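Local atomic coordinates of P43 (Trichuris muris, PDB entry 6QIX), a protein that is the major secreted protein of the whipworm, tethers to extracellular matrix and inhibits the function of the host cytokine interleukin-13. Residues Pro23-Trp28 and Arg84-Thr89; Leu128-Thr133 and Cys343-Glu348. One frame throughout, in Å; residues are numbered along the deposited sequence.

Overall arrangement
From the N terminus, the chain runs through the irregular Pro23-Trp28, then helix 39-49, and returns along strand 79-85. There contact 1 closes a loop of 55 residues at the protein surface, beside the disulfide Cys22-Cys92. Contact 2 lies deeper. It opens on helix 126-129 and the 3-10 segment after it and closes, 209 residues later, at the turn between strands 339-344 and 347-349, so it ties an early helix to the C-terminal part of the chain. The two loops follow in series and neither nest nor cross. The centres of contact 1 and contact 2 are about 27 Å apart, so a solvent-facing ladder and a buried junction remain separate.

Contact 1: Pro23-Trp28 and Arg84-Thr89; sequences PDFGDW and RRRPNT. With ACT (acetate ion), chain G.
Trp28, Arg84, Phe25 and Arg86 alternate in a ladder of nearly parallel flat groups. Arg84 has CG between its backbone N and carbonyl carbon (chi1 59°) and then runs extended, which stands the chain up between Trp28 and Phe25. Its CD lies over the six-membered ring of Trp28, 3.6 Å from the centroid, a CH-pi contact, and meets Phe25 CB at 3.5 Å. Next, the guanidinium of Arg86 lies flat on the Phe25 ring, the centres 4.0 Å apart and the planes at 19°. Arginine suits these rungs because one side chain offers both an aliphatic stem and a flat cation to an aromatic face.

The edges hold the rungs in place. Arg86 NH1 donates to Pro23 O at 2.7 Å, while its NE bonds to Tyr93 O. Arg84 NH1 makes a salt bridge to Asp27 OD2 at 2.8 Å, its hydrogen-bond geometry weak, and its stronger partner is Asp96, reached through NE. Between the backbones, Gly26 N donates almost straight to Arg85 O at 2.9 Å, and a water links Asp27 O to Arg85 N.

Outward, Arg82 extends the series by a cation-pi contact with Trp28. With the WxxW sequence that starts at Trp28, this resembles the Trp-Arg layers of thrombospondin type 1 repeats. The chemistry implies a partly exposed edge of alternating arginines and aromatic rings, its positive charge probably tempered by Asp27 and Asp96.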
ATOM      1  N   PRO A  23       9.605  28.635   0.596  1.00 65.57           N
ATOM      2  CA  PRO A  23      10.039  29.105   1.915  1.00 66.82           C
ATOM      3  C   PRO A  23      10.382  27.937   2.832  1.00 67.37           C
ATOM      4  O   PRO A  23       9.891  26.819   2.669  1.00 67.55           O
ATOM      5  CB  PRO A  23       8.827  29.888   2.433  1.00 66.59           C
ATOM      6  CG  PRO A  23       7.662  29.313   1.700  1.00 66.64           C
ATOM      7  CD  PRO A  23       8.178  28.902   0.348  1.00 65.60           C
ATOM      8  N   ASP A  24      11.248  28.203   3.804  1.00 67.63           N
ATOM      9  CA  ASP A  24      11.617  27.158   4.748  1.00 69.10           C
ATOM     10  C   ASP A  24      10.526  26.993   5.805  1.00 66.20           C
ATOM     11  O   ASP A  24       9.659  27.855   5.985  1.00 65.54           O
ATOM     12  CB  ASP A  24      12.964  27.471   5.404  1.00 72.87           C
ATOM     13  CG  ASP A  24      14.023  27.880   4.398  1.00 75.48           C
ATOM     14  OD1 ASP A  24      14.888  27.053   4.048  1.00 77.27           O
ATOM     15  OD2 ASP A  24      13.989  29.041   3.954  1.00 76.55           O
ATOM     16  N   PHE A  25      10.562  25.853   6.493  1.00 64.02           N
ATOM     17  CA  PHE A  25       9.542  25.542   7.483  1.00 59.84           C
ATOM     18  C   PHE A  25       9.739  26.386   8.740  1.00 59.66           C
ATOM     19  O   PHE A  25      10.832  26.890   9.014  1.00 57.77           O
ATOM     20  CB  PHE A  25       9.581  24.051   7.836  1.00 57.22           C
ATOM     21  CG  PHE A  25       9.138  23.151   6.702  1.00 53.22           C
ATOM     22  CD1 PHE A  25       7.799  22.849   6.525  1.00 50.18           C
ATOM     23  CD2 PHE A  25      10.069  22.615   5.813  1.00 49.50           C
ATOM     24  CE1 PHE A  25       7.402  22.051   5.477  1.00 49.26           C
ATOM     25  CE2 PHE A  25       9.678  21.790   4.794  1.00 47.87           C
ATOM     26  CZ  PHE A  25       8.348  21.525   4.606  1.00 46.38           C
ATOM     27  N   GLY A  26       8.642  26.556   9.494  1.00 60.10           N
ATOM     28  CA  GLY A  26       8.636  27.229  10.780  1.00 60.59           C
ATOM     29  C   GLY A  26       9.178  26.401  11.919  1.00 62.16           C
ATOM     30  O   GLY A  26       9.265  26.841  13.067  1.00 60.06           O
ATOM     31  N   ASP A  27       9.543  25.173  11.611  1.00 66.98           N
ATOM     32  CA  ASP A  27      10.147  24.259  12.563  1.00 70.12           C
ATOM     33  C   ASP A  27       9.411  24.090  13.893  1.00 63.22           C
ATOM     34  O   ASP A  27       8.292  24.569  14.100  1.00 62.25           O
ATOM     35  CB  ASP A  27      11.601  24.672  12.808  1.00 76.61           C
ATOM     36  CG  ASP A  27      12.420  24.695  11.529  1.00 83.58           C
ATOM     37  OD1 ASP A  27      11.977  25.342  10.556  1.00 87.49           O
ATOM     38  OD2 ASP A  27      13.498  24.056  11.500  1.00 85.46           O
ATOM     39  N   TRP A  28      10.076  23.408  14.802  1.00 54.08           N
ATOM     40  CA  TRP A  28       9.489  22.217  15.382  1.00 50.30           C
ATOM     41  C   TRP A  28       8.501  22.496  16.501  1.00 48.74           C
ATOM     42  O   TRP A  28       8.809  23.208  17.456  1.00 47.44           O
ATOM     43  CB  TRP A  28      10.619  21.315  15.858  1.00 47.52           C
ATOM     44  CG  TRP A  28      11.559  20.921  14.754  1.00 45.00           C
ATOM     45  CD1 TRP A  28      12.827  21.369  14.567  1.00 45.44           C
ATOM     46  CD2 TRP A  28      11.299  19.990  13.684  1.00 46.54           C
ATOM     47  NE1 TRP A  28      13.380  20.774  13.458  1.00 46.70           N
ATOM     48  CE2 TRP A  28      12.466  19.919  12.903  1.00 46.90           C
ATOM     49  CE3 TRP A  28      10.199  19.202  13.325  1.00 44.71           C
ATOM     50  CZ2 TRP A  28      12.564  19.101  11.775  1.00 47.68           C
ATOM     51  CZ3 TRP A  28      10.296  18.386  12.201  1.00 45.37           C
ATOM     52  CH2 TRP A  28      11.471  18.342  11.442  1.00 46.42           C
ATOM     53  N   ARG A  84       6.763  20.209  11.550  1.00 40.76           N
ATOM     54  CA  ARG A  84       6.909  21.632  11.296  1.00 43.09           C
ATOM     55  C   ARG A  84       6.094  21.980  10.061  1.00 46.37           C
ATOM     56  O   ARG A  84       5.751  21.111   9.263  1.00 45.70           O
ATOM     57  CB  ARG A  84       8.363  22.031  11.111  1.00 44.07           C
ATOM     58  CG  ARG A  84       9.080  21.334   9.985  1.00 45.66           C
ATOM     59  CD  ARG A  84      10.577  21.646  10.103  1.00 45.82           C
ATOM     60  NE  ARG A  84      11.362  20.977   9.066  1.00 49.21           N
ATOM     61  CZ  ARG A  84      12.671  21.124   8.900  1.00 48.65           C
ATOM     62  NH1 ARG A  84      13.346  21.905   9.717  1.00 51.58           N
ATOM     63  NH2 ARG A  84      13.308  20.488   7.927  1.00 48.59           N
ATOM     64  N   ARG A  85       5.785  23.267   9.913  1.00 49.66           N
ATOM     65  CA  ARG A  85       4.753  23.701   8.985  1.00 51.28           C
ATOM     66  C   ARG A  85       5.220  24.896   8.174  1.00 52.32           C
ATOM     67  O   ARG A  85       6.050  25.690   8.629  1.00 52.01           O
ATOM     68  CB  ARG A  85       3.476  24.069   9.747  1.00 52.87           C
ATOM     69  CG  ARG A  85       2.213  24.156   8.909  1.00 59.58           C
ATOM     70  CD  ARG A  85       1.000  23.851   9.791  1.00 64.92           C
ATOM     71  NE  ARG A  85      -0.282  24.148   9.148  1.00 68.94           N
ATOM     72  CZ  ARG A  85      -1.464  23.846   9.682  1.00 72.86           C
ATOM     73  NH1 ARG A  85      -1.519  23.247  10.869  1.00 73.83           N
ATOM     74  NH2 ARG A  85      -2.592  24.136   9.036  1.00 73.81           N
ATOM     75  N   ARG A  86       4.671  25.007   6.968  1.00 54.95           N
ATOM     76  CA  ARG A  86       4.801  26.209   6.155  1.00 56.92           C
ATOM     77  C   ARG A  86       3.552  26.334   5.302  1.00 59.60           C
ATOM     78  O   ARG A  86       2.768  25.385   5.189  1.00 58.79           O
ATOM     79  CB  ARG A  86       6.049  26.159   5.270  1.00 55.90           C
ATOM     80  CG  ARG A  86       5.908  25.244   4.056  1.00 56.10           C
ATOM     81  CD  ARG A  86       7.222  25.169   3.267  1.00 55.55           C
ATOM     82  NE  ARG A  86       7.277  23.996   2.410  1.00 53.83           N
ATOM     83  CZ  ARG A  86       8.377  23.562   1.813  1.00 50.99           C
ATOM     84  NH1 ARG A  86       9.514  24.215   1.985  1.00 47.79           N
ATOM     85  NH2 ARG A  86       8.332  22.468   1.055  1.00 51.50           N
ATOM     86  N   PRO A  87       3.342  27.491   4.672  1.00 62.06           N
ATOM     87  CA  PRO A  87       2.179  27.636   3.779  1.00 61.85           C
ATOM     88  C   PRO A  87       2.183  26.610   2.644  1.00 59.29           C
ATOM     89  O   PRO A  87       3.228  26.258   2.088  1.00 59.06           O
ATOM     90  CB  PRO A  87       2.308  29.068   3.246  1.00 63.16           C
ATOM     91  CG  PRO A  87       3.176  29.783   4.256  1.00 63.46           C
ATOM     92  CD  PRO A  87       4.116  28.742   4.807  1.00 63.08           C
ATOM     93  N   ASN A  88       0.993  26.123   2.307  1.00 57.61           N
ATOM     94  CA  ASN A  88       0.838  25.187   1.193  1.00 57.66           C
ATOM     95  C   ASN A  88       0.857  25.983  -0.112  1.00 57.66           C
ATOM     96  O   ASN A  88      -0.127  26.626  -0.481  1.00 57.22           O
ATOM     97  CB  ASN A  88      -0.448  24.377   1.329  1.00 55.75           C
ATOM     98  CG  ASN A  88      -0.594  23.323   0.236  1.00 53.72           C
ATOM     99  OD1 ASN A  88       0.250  23.219  -0.662  1.00 52.57           O
ATOM    100  ND2 ASN A  88      -1.655  22.524   0.319  1.00 52.14           N
ATOM    101  N   THR A  89       1.988  25.949  -0.803  1.00 58.35           N
ATOM    102  CA  THR A  89       2.172  26.625  -2.074  1.00 58.15           C
ATOM    103  C   THR A  89       2.365  25.575  -3.155  1.00 57.81           C
ATOM    104  O   THR A  89       2.812  24.456  -2.877  1.00 55.23           O
ATOM    105  CB  THR A  89       3.382  27.560  -2.018  1.00 57.53           C
ATOM    106  OG1 THR A  89       3.323  28.336  -0.813  1.00 58.90           O
ATOM    107  CG2 THR A  89       3.393  28.477  -3.223  1.00 58.10           C
TER
HETATM  108  C   ACT G 405      -2.794  19.008   0.249  1.00 53.09           C
HETATM  109  O   ACT G 405      -2.569  20.045  -0.438  1.00 52.61           O
HETATM  110  OXT ACT G 405      -3.737  18.183   0.148  1.00 53.97           O
HETATM  111  CH3 ACT G 405      -1.765  18.657   1.342  1.00 54.28           C
HETATM  112  O   HOH W   1       6.213  24.983  12.416  1.00 48.31           O

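Contact 2: Leu128-Thr133 and Cys343-Glu348; sequences LKQCFT and CCHPYE
Pro346, which follows a cis peptide bond, presses its ring against the carbonyl of Gln130 where a type VIa beta turn meets a short 3-10 segment. The turn, Cys344 to Tyr347, joins strands 339-344 and 347-349 and is closed by Tyr347 N bonding to Cys344 O at 2.8 Å. Proline suits its third position because it adopts a cis peptide bond more readily than other residues, and its compact ring offers CG to Gln130 O at 3.3 Å.

His345, just before the cis bond, has CG anti to its own N (chi1 -175°), and its ring carries Pro346 CB over the centre of one face. The ring edge turns to Gln130, whose OE1 lies near the ring plane, 3.4 Å from His345 CD2. The two side chains cross at about a right angle, with amide and imidazole planes 57° apart. Both imidazole nitrogens have partners: NE2 meets Lys127 O and ND1 meets Lys359 NZ, a pattern consistent with a neutral ring protonated at NE2.

Gln130 places CG opposite its carbonyl carbon (chi1 -77°) and then runs extended, which carries its amide past the histidine to Met326 O and Gln327 OE1, both reached by NE2. A long polar side chain is apt here, since it can bring CB against the imidazole and still give its buried NE2 two acceptors. A water 2.8 Å from His345 O lies also near Gln130 OE1, where any bond is weak.

Around the junction, the disulfides Cys131-Cys362, Cys343-Cys356 and Cys344-Cys244 fix both segments to the rest of the fold. Thr133 folds its hydroxyl back along the chain, so that Gln130 O, besides touching the proline, accepts from Thr133 N at 3.2 Å and from Thr133 OG1 at 2.7 Å.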
ATOM      1  N   LEU A 128      -3.410   2.915   2.119  1.00 18.12           N
ATOM      2  CA  LEU A 128      -3.479   4.332   2.458  1.00 19.66           C
ATOM      3  C   LEU A 128      -2.578   5.174   1.561  1.00 16.40           C
ATOM      4  O   LEU A 128      -2.969   6.271   1.165  1.00 17.97           O
ATOM      5  CB  LEU A 128      -3.110   4.551   3.917  1.00 21.24           C
ATOM      6  CG  LEU A 128      -4.100   3.993   4.926  1.00 24.85           C
ATOM      7  CD1 LEU A 128      -3.681   4.322   6.337  1.00 30.06           C
ATOM      8  CD2 LEU A 128      -5.480   4.519   4.675  1.00 28.04           C
ATOM      9  N   LYS A 129      -1.391   4.684   1.231  1.00 18.45           N
ATOM     10  CA  LYS A 129      -0.525   5.385   0.288  1.00 18.28           C
ATOM     11  C   LYS A 129      -1.254   5.616  -1.032  1.00 18.13           C
ATOM     12  O   LYS A 129      -1.091   6.663  -1.675  1.00 17.42           O
ATOM     13  CB  LYS A 129       0.773   4.585   0.065  1.00 18.42           C
ATOM     14  CG  LYS A 129       1.628   4.449   1.298  1.00 21.83           C
ATOM     15  CD  LYS A 129       2.694   3.388   1.080  1.00 26.60           C
ATOM     16  CE  LYS A 129       3.901   3.947   0.414  1.00 32.67           C
ATOM     17  NZ  LYS A 129       5.030   2.921   0.366  1.00 35.46           N
ATOM     18  N   GLN A 130      -2.119   4.687  -1.419  1.00 16.66           N
ATOM     19  CA  GLN A 130      -2.787   4.811  -2.702  1.00 19.08           C
ATOM     20  C   GLN A 130      -3.828   5.915  -2.711  1.00 15.38           C
ATOM     21  O   GLN A 130      -4.324   6.272  -3.799  1.00 16.99           O
ATOM     22  CB  GLN A 130      -3.366   3.440  -3.080  1.00 20.57           C
ATOM     23  CG  GLN A 130      -2.264   2.505  -3.583  1.00 20.42           C
ATOM     24  CD  GLN A 130      -2.707   1.077  -3.761  1.00 21.11           C
ATOM     25  OE1 GLN A 130      -3.876   0.774  -3.643  1.00 22.22           O
ATOM     26  NE2 GLN A 130      -1.771   0.184  -3.979  1.00 24.24           N
ATOM     27  N   CYS A 131      -4.138   6.513  -1.559  1.00 15.30           N
ATOM     28  CA  CYS A 131      -5.021   7.670  -1.580  1.00 15.69           C
ATOM     29  C   CYS A 131      -4.419   8.778  -2.425  1.00 16.86           C
ATOM     30  O   CYS A 131      -5.146   9.624  -2.964  1.00 18.75           O
ATOM     31  CB  CYS A 131      -5.266   8.205  -0.167  1.00 18.95           C
ATOM     32  SG  CYS A 131      -6.221   7.080   0.906  1.00 21.97           S
ATOM     33  N   PHE A 132      -3.083   8.825  -2.510  1.00 16.92           N
ATOM     34  CA  PHE A 132      -2.415   9.930  -3.198  1.00 19.63           C
ATOM     35  C   PHE A 132      -1.808   9.490  -4.522  1.00 20.77           C
ATOM     36  O   PHE A 132      -0.811  10.050  -4.970  1.00 23.36           O
ATOM     37  CB  PHE A 132      -1.396  10.556  -2.249  1.00 24.09           C
ATOM     38  CG  PHE A 132      -2.016  10.921  -0.910  1.00 28.32           C
ATOM     39  CD1 PHE A 132      -2.920  11.979  -0.827  1.00 32.08           C
ATOM     40  CD2 PHE A 132      -1.774  10.167   0.232  1.00 30.24           C
ATOM     41  CE1 PHE A 132      -3.536  12.298   0.357  1.00 35.92           C
ATOM     42  CE2 PHE A 132      -2.370  10.499   1.421  1.00 34.11           C
ATOM     43  CZ  PHE A 132      -3.255  11.573   1.485  1.00 36.87           C
ATOM     44  N   THR A 133      -2.430   8.494  -5.164  1.00 19.96           N
ATOM     45  CA  THR A 133      -2.040   8.008  -6.485  1.00 21.03           C
ATOM     46  C   THR A 133      -3.091   8.353  -7.535  1.00 17.78           C
ATOM     47  O   THR A 133      -3.117   7.739  -8.610  1.00 18.18           O
ATOM     48  CB  THR A 133      -1.801   6.489  -6.478  1.00 25.33           C
ATOM     49  OG1 THR A 133      -2.987   5.810  -6.047  1.00 27.50           O
ATOM     50  CG2 THR A 133      -0.657   6.089  -5.571  1.00 31.70           C
ATOM     51  N   CYS A 343     -15.680   0.694  -9.720  1.00 16.17           N
ATOM     52  CA  CYS A 343     -14.566   1.632  -9.654  1.00 16.40           C
ATOM     53  C   CYS A 343     -13.409   1.038  -8.847  1.00 15.79           C
ATOM     54  O   CYS A 343     -13.608   0.210  -7.954  1.00 16.47           O
ATOM     55  CB  CYS A 343     -14.981   2.965  -8.960  1.00 17.89           C
ATOM     56  SG  CYS A 343     -16.488   3.738  -9.570  1.00 22.68           S
ATOM     57  N   CYS A 344     -12.193   1.505  -9.107  1.00 14.37           N
ATOM     58  CA  CYS A 344     -11.049   0.953  -8.356  1.00 13.62           C
ATOM     59  C   CYS A 344     -10.487   1.925  -7.320  1.00 12.62           C
ATOM     60  O   CYS A 344     -10.457   3.143  -7.509  1.00 13.08           O
ATOM     61  CB  CYS A 344      -9.908   0.514  -9.294  1.00 15.00           C
ATOM     62  SG  CYS A 344     -10.337  -0.926 -10.293  1.00 16.67           S
ATOM     63  N   HIS A 345     -10.044   1.363  -6.218  1.00 14.36           N
ATOM     64  CA  HIS A 345      -9.414   2.101  -5.146  1.00 14.36           C
ATOM     65  C   HIS A 345      -8.361   3.051  -5.725  1.00 15.38           C
ATOM     66  O   HIS A 345      -7.516   2.614  -6.522  1.00 15.67           O
ATOM     67  CB  HIS A 345      -8.769   1.088  -4.180  1.00 15.77           C
ATOM     68  CG  HIS A 345      -8.184   1.710  -2.959  1.00 16.47           C
ATOM     69  ND1 HIS A 345      -8.966   2.112  -1.903  1.00 18.55           N
ATOM     70  CD2 HIS A 345      -6.913   2.067  -2.653  1.00 17.30           C
ATOM     71  CE1 HIS A 345      -8.199   2.631  -0.964  1.00 18.35           C
ATOM     72  NE2 HIS A 345      -6.945   2.623  -1.399  1.00 19.95           N
ATOM     73  N   PRO A 346      -8.313   4.318  -5.277  1.00 13.55           N
ATOM     74  CA  PRO A 346      -9.020   4.896  -4.111  1.00 16.57           C
ATOM     75  C   PRO A 346     -10.407   5.486  -4.418  1.00 16.94           C
ATOM     76  O   PRO A 346     -10.950   6.277  -3.638  1.00 17.66           O
ATOM     77  CB  PRO A 346      -8.081   6.005  -3.654  1.00 17.62           C
ATOM     78  CG  PRO A 346      -7.466   6.481  -4.942  1.00 16.14           C
ATOM     79  CD  PRO A 346      -7.256   5.203  -5.775  1.00 14.87           C
ATOM     80  N   TYR A 347     -10.997   5.073  -5.532  1.00 16.18           N
ATOM     81  CA  TYR A 347     -12.349   5.473  -5.910  1.00 15.62           C
ATOM     82  C   TYR A 347     -13.361   4.376  -5.589  1.00 17.05           C
ATOM     83  O   TYR A 347     -13.016   3.214  -5.424  1.00 17.00           O
ATOM     84  CB  TYR A 347     -12.391   5.803  -7.403  1.00 16.82           C
ATOM     85  CG  TYR A 347     -11.493   6.965  -7.813  1.00 15.78           C
ATOM     86  CD1 TYR A 347     -12.020   8.258  -7.939  1.00 16.51           C
ATOM     87  CD2 TYR A 347     -10.129   6.781  -8.064  1.00 16.16           C
ATOM     88  CE1 TYR A 347     -11.213   9.324  -8.341  1.00 16.50           C
ATOM     89  CE2 TYR A 347      -9.332   7.831  -8.437  1.00 17.06           C
ATOM     90  CZ  TYR A 347      -9.873   9.097  -8.565  1.00 18.99           C
ATOM     91  OH  TYR A 347      -9.052  10.146  -8.926  1.00 17.73           O
ATOM     92  N   GLU A 348     -14.632   4.772  -5.495  1.00 16.51           N
ATOM     93  CA  GLU A 348     -15.734   3.840  -5.297  1.00 17.56           C
ATOM     94  C   GLU A 348     -16.945   4.360  -6.068  1.00 16.90           C
ATOM     95  O   GLU A 348     -17.032   5.553  -6.353  1.00 18.11           O
ATOM     96  CB  GLU A 348     -16.062   3.702  -3.805  1.00 20.65           C
ATOM     97  CG  GLU A 348     -16.549   5.028  -3.181  1.00 25.07           C
ATOM     98  CD  GLU A 348     -16.774   5.004  -1.648  1.00 30.84           C
ATOM     99  OE1 GLU A 348     -16.682   3.948  -0.982  1.00 32.44           O
ATOM    100  OE2 GLU A 348     -17.036   6.087  -1.099  1.00 34.66           O
TER
HETATM  101  O   HOH W   2      -4.687   2.451  -6.546  1.00 17.68           O